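Local coordinates for cell division control protein 45 cdc45 putative (Entamoeba histolytica, PDB 6CC2) that probably acts in eukaryotic DNA replication as the Cdc45 component of the replicative helicase complex, with a proposed conformational switch that may regulate the process, at residues 311-314 against 315-319; 523-526 against 527-530. One frame throughout, in Å; residues are numbered along the deposited sequence.

Contact 1 (311-314 against 315-319) comes first along the chain and is complete before contact 2 (523-526 against 527-530) begins. Their centres lie 52 Å apart and their nearest atoms about 42 Å, so neither touches the other. Each sits at the surface, about 31 Å from the centre of the chain, and each is the start of a helix: a loop leading into helix 315-331 in contact 1, the end of strand 519-525 turning into helix 529-537 in contact 2. That strand belongs to the six-stranded mixed sheet, to which contact 1 contributes no strand. The two are therefore separate local examples of a helix start, one with a side-chain capping bond and one without.

Contact 1: 311-314 against 315-319; sequences KTMS and LEMKN. With EDO (1,2-ethanediol), chain L.
With chi1 of 76°, S314 places OG between its own backbone N and carbonyl carbon, where it meets the first turn of helix 315-331. M317 N donates to S314 OG at 3.1 Å with an N-H...O angle of 148°, which identifies S314 as the N-cap. S314 N is itself held by Q305 OE1. The carbonyl of S314 continues the turn: K318 N donates to S314 O at 3.0 Å, while M317 N adds a weak bond to the same oxygen.

K318 extends as far as CE and bends only at chi4 (124°), which brings NZ back over the loop to M313 O at 3.1 Å, tilted somewhat from the carbonyl plane. An ethanediol oxygen lies improbably close to NZ, so that bond is doubtful, and Y310 makes a cation-pi contact with the lysine.

Beside the cap, M313 crosses M317 at about a right angle, CG against M317 CB at 3.8 Å, and its bent end sets CE 3.6 Å from K318 CG. The serine hydroxyl thus serves a first-turn N-H given only a weak bond by the S314 carbonyl, while M313 O, four residues back, takes K318 NZ and, with the Y310 ring, probably eases the lysine charge.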
loop_
_atom_site.group_PDB
_atom_site.type_symbol
_atom_site.label_atom_id
_atom_site.label_comp_id
_atom_site.label_asym_id
_atom_site.label_seq_id
_atom_site.Cartn_x
_atom_site.Cartn_y
_atom_site.Cartn_z
ATOM N N LYS A 311 -11.834 -13.535 18.862
ATOM C CA LYS A 311 -11.165 -13.708 20.147
ATOM C C LYS A 311 -12.026 -14.470 21.150
ATOM O O LYS A 311 -11.488 -15.130 22.040
ATOM C CB LYS A 311 -10.756 -12.357 20.721
ATOM C CG LYS A 311 -9.526 -11.787 20.022
ATOM C CD LYS A 311 -9.062 -10.464 20.621
ATOM C CE LYS A 311 -7.799 -9.975 19.903
ATOM N NZ LYS A 311 -7.308 -8.681 20.454
ATOM N N THR A 312 -13.352 -14.397 21.031
ATOM C CA THR A 312 -14.211 -15.123 21.956
ATOM C C THR A 312 -14.772 -16.416 21.369
ATOM O O THR A 312 -15.345 -17.210 22.112
ATOM C CB THR A 312 -15.364 -14.231 22.433
ATOM O OG1 THR A 312 -16.161 -13.818 21.325
ATOM C CG2 THR A 312 -14.819 -13.000 23.154
HETATM N N MSE A 313 -14.600 -16.647 20.072
HETATM C CA MSE A 313 -14.992 -17.930 19.465
HETATM C C MSE A 313 -14.201 -19.034 20.153
HETATM O O MSE A 313 -13.031 -18.878 20.469
HETATM C CB MSE A 313 -14.758 -17.919 17.962
HETATM C CG MSE A 313 -15.502 -19.041 17.277
HETATM SE SE MSE A 313 -15.361 -19.025 15.372
HETATM C CE MSE A 313 -13.509 -19.610 15.167
ATOM N N SER A 314 -14.849 -20.158 20.444
ATOM C CA SER A 314 -14.189 -21.196 21.213
ATOM C C SER A 314 -12.980 -21.736 20.455
ATOM O O SER A 314 -12.957 -21.756 19.221
ATOM C CB SER A 314 -15.158 -22.337 21.506
ATOM O OG SER A 314 -15.344 -23.127 20.363
ATOM N N LEU A 315 -12.000 -22.233 21.216
ATOM C CA LEU A 315 -10.827 -22.847 20.597
ATOM C C LEU A 315 -11.210 -24.092 19.810
ATOM O O LEU A 315 -10.595 -24.380 18.776
ATOM C CB LEU A 315 -9.795 -23.182 21.654
ATOM C CG LEU A 315 -8.439 -23.685 21.158
ATOM C CD1 LEU A 315 -7.879 -22.789 20.070
ATOM C CD2 LEU A 315 -7.448 -23.775 22.299
ATOM N N GLU A 316 -12.239 -24.814 20.259
ATOM C CA GLU A 316 -12.712 -25.968 19.502
ATOM C C GLU A 316 -13.159 -25.558 18.109
ATOM O O GLU A 316 -12.929 -26.286 17.135
ATOM C CB GLU A 316 -13.864 -26.661 20.240
ATOM C CG GLU A 316 -13.461 -27.471 21.439
ATOM C CD GLU A 316 -13.344 -26.665 22.719
ATOM O OE1 GLU A 316 -13.406 -25.421 22.655
ATOM O OE2 GLU A 316 -13.186 -27.275 23.782
HETATM N N MSE A 317 -13.789 -24.393 17.979
HETATM C CA MSE A 317 -14.249 -23.944 16.683
HETATM C C MSE A 317 -13.045 -23.463 15.861
HETATM O O MSE A 317 -13.001 -23.655 14.658
HETATM C CB MSE A 317 -15.278 -22.824 16.805
HETATM C CG MSE A 317 -16.605 -23.261 17.397
HETATM SE SE MSE A 317 -17.496 -24.720 16.423
HETATM C CE MSE A 317 -16.918 -26.211 17.564
ATOM N N LYS A 318 -12.066 -22.860 16.539
ATOM C CA LYS A 318 -10.866 -22.418 15.836
ATOM C C LYS A 318 -10.110 -23.612 15.256
ATOM O O LYS A 318 -9.588 -23.538 14.134
ATOM C CB LYS A 318 -9.967 -21.623 16.779
ATOM C CG LYS A 318 -10.487 -20.232 17.097
ATOM C CD LYS A 318 -9.576 -19.517 18.074
ATOM C CE LYS A 318 -10.016 -18.073 18.281
ATOM N NZ LYS A 318 -10.274 -17.761 19.709
ATOM N N ASN A 319 -10.040 -24.706 16.011
ATOM C CA ASN A 319 -9.354 -25.914 15.546
ATOM C C ASN A 319 -10.066 -26.497 14.329
ATOM O O ASN A 319 -9.416 -26.912 13.362
ATOM C CB ASN A 319 -9.272 -26.956 16.658
ATOM C CG ASN A 319 -8.352 -26.541 17.807
ATOM O OD1 ASN A 319 -7.463 -25.716 17.644
ATOM N ND2 ASN A 319 -8.573 -27.119 18.971
HETATM C C1 EDO L . -8.668 -19.202 22.310
HETATM O O1 EDO L . -9.970 -19.053 21.724
HETATM C C2 EDO L . -7.742 -18.074 21.864
HETATM O O2 EDO L . -8.311 -16.801 22.207
#

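Contact 2: 523-526 against 527-530; sequences EIHR and ENLV. With EDO (1,2-ethanediol), chain D; EDO (1,2-ethanediol), chain G.
N528 and H525 meet twice, through backbone and through side chain. N528 N donates to H525 O at 2.9 Å (N-H...O angle 156°). The amide ND2 lies at the edge of the imidazole, near its plane, and comes within 3.6 Å of H525 CB. One residue on, L529 N reaches R526 O at 3.2 Å.

E527 folds back on the same turn. Its chi1 of 56° sets CG between the backbone N and the carbonyl carbon, and the bend at chi2 returns OE1 toward the histidine. A water bridges the two, donating to E527 OE1 at 3.1 Å and lying 3.0 Å from H525 ND1.

These successive i to i+3 bonds make a short 3-10 turn at R526 and E527, which carries the chain from strand 519-525 into helix 529-537. N528 occupies the N-cap position, yet its side chain makes no capping bond. Its ND2 donates almost straight (171°) to O1 of an ethanediol, which also accepts from H525 N, so this molecule, probably from the crystallisation liquor, bridges H525 and N528 in the crystal.

A second ethanediol lies over one face of the H525 ring, its C1 3.3 Å above the plane, and donates to E523 O. On the inner side, I524 CD1 packs 3.7 Å from L529 CA. Behind this pair, F480 touches I524, R526 and L529; I482 also lines I524, and F429 and S431 contact L529. In the backbone, I524 pairs with F480 of the antiparallel strand 479-485, and R526 with K478 just beyond the strand ends, while E523 forms a salt bridge with K477.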
loop_
_atom_site.group_PDB
_atom_site.type_symbol
_atom_site.label_atom_id
_atom_site.label_comp_id
_atom_site.label_asym_id
_atom_site.label_seq_id
_atom_site.Cartn_x
_atom_site.Cartn_y
_atom_site.Cartn_z
ATOM N N GLU A 523 -13.685 14.631 -14.867
ATOM C CA GLU A 523 -15.137 14.749 -14.775
ATOM C C GLU A 523 -15.663 15.149 -16.142
ATOM O O GLU A 523 -15.051 15.955 -16.831
ATOM C CB GLU A 523 -15.507 15.793 -13.719
ATOM C CG GLU A 523 -16.980 15.887 -13.394
ATOM C CD GLU A 523 -17.245 16.794 -12.203
ATOM O OE1 GLU A 523 -16.484 17.767 -12.015
ATOM O OE2 GLU A 523 -18.205 16.526 -11.444
ATOM N N ILE A 524 -16.797 14.568 -16.530
ATOM C CA ILE A 524 -17.413 14.869 -17.808
ATOM C C ILE A 524 -18.865 15.255 -17.589
ATOM O O ILE A 524 -19.485 14.894 -16.584
ATOM C CB ILE A 524 -17.327 13.672 -18.782
ATOM C CG1 ILE A 524 -18.149 12.486 -18.237
ATOM C CG2 ILE A 524 -15.891 13.242 -18.978
ATOM C CD1 ILE A 524 -18.272 11.344 -19.221
ATOM N N HIS A 525 -19.424 15.983 -18.566
ATOM C CA HIS A 525 -20.863 16.192 -18.594
ATOM C C HIS A 525 -21.559 14.846 -18.803
ATOM O O HIS A 525 -21.100 14.014 -19.592
ATOM C CB HIS A 525 -21.261 17.144 -19.707
ATOM C CG HIS A 525 -20.723 18.532 -19.530
ATOM N ND1 HIS A 525 -21.148 19.370 -18.521
ATOM C CD2 HIS A 525 -19.793 19.223 -20.229
ATOM C CE1 HIS A 525 -20.495 20.518 -18.601
ATOM N NE2 HIS A 525 -19.667 20.453 -19.629
ATOM N N ARG A 526 -22.658 14.631 -18.086
ATOM C CA ARG A 526 -23.334 13.337 -18.158
ATOM C C ARG A 526 -23.650 12.965 -19.595
ATOM O O ARG A 526 -23.447 11.816 -19.998
ATOM C CB ARG A 526 -24.619 13.342 -17.308
ATOM C CG ARG A 526 -25.745 12.433 -17.859
ATOM C CD ARG A 526 -26.324 11.429 -16.857
ATOM N NE ARG A 526 -27.323 12.015 -15.986
ATOM C CZ ARG A 526 -28.361 11.350 -15.461
ATOM N NH1 ARG A 526 -28.552 10.067 -15.720
ATOM N NH2 ARG A 526 -29.199 11.991 -14.676
ATOM N N GLU A 527 -24.170 13.914 -20.371
ATOM C CA GLU A 527 -24.594 13.615 -21.728
ATOM C C GLU A 527 -23.445 13.171 -22.624
ATOM O O GLU A 527 -23.705 12.657 -23.720
ATOM C CB GLU A 527 -25.284 14.837 -22.330
ATOM C CG GLU A 527 -24.461 16.111 -22.329
ATOM C CD GLU A 527 -24.769 17.006 -21.135
ATOM O OE1 GLU A 527 -24.781 16.510 -19.973
ATOM O OE2 GLU A 527 -25.010 18.214 -21.361
ATOM N N ASN A 528 -22.195 13.377 -22.210
ATOM C CA ASN A 528 -21.041 13.059 -23.042
ATOM C C ASN A 528 -20.399 11.736 -22.699
ATOM O O ASN A 528 -19.270 11.478 -23.113
ATOM C CB ASN A 528 -20.008 14.175 -22.930
ATOM C CG ASN A 528 -20.493 15.455 -23.539
ATOM O OD1 ASN A 528 -21.271 15.441 -24.488
ATOM N ND2 ASN A 528 -20.039 16.579 -22.999
ATOM N N LEU A 529 -21.103 10.862 -21.986
ATOM C CA LEU A 529 -20.499 9.583 -21.607
ATOM C C LEU A 529 -20.052 8.802 -22.837
ATOM O O LEU A 529 -18.937 8.265 -22.861
ATOM C CB LEU A 529 -21.492 8.760 -20.776
ATOM C CG LEU A 529 -20.983 7.382 -20.358
ATOM C CD1 LEU A 529 -19.801 7.460 -19.435
ATOM C CD2 LEU A 529 -22.129 6.573 -19.697
ATOM N N VAL A 530 -20.928 8.691 -23.847
ATOM C CA VAL A 530 -20.589 7.936 -25.054
ATOM C C VAL A 530 -19.440 8.607 -25.801
ATOM O O VAL A 530 -18.487 7.929 -26.216
ATOM C CB VAL A 530 -21.833 7.774 -25.948
ATOM C CG1 VAL A 530 -21.458 7.304 -27.335
ATOM C CG2 VAL A 530 -22.798 6.783 -25.302
HETATM C C1 EDO D . -17.034 16.306 -21.922
HETATM O O1 EDO D . -17.852 16.564 -20.793
HETATM C C2 EDO D . -16.640 14.853 -21.857
HETATM O O2 EDO D . -16.110 14.455 -23.037
HETATM C C1 EDO G . -17.659 19.172 -17.211
HETATM O O1 EDO G . -16.295 18.773 -17.383
HETATM C C2 EDO G . -18.022 19.162 -15.734
HETATM O O2 EDO G . -17.127 20.004 -15.007
HETATM O O HOH W 1 -23.953 18.513 -17.691
#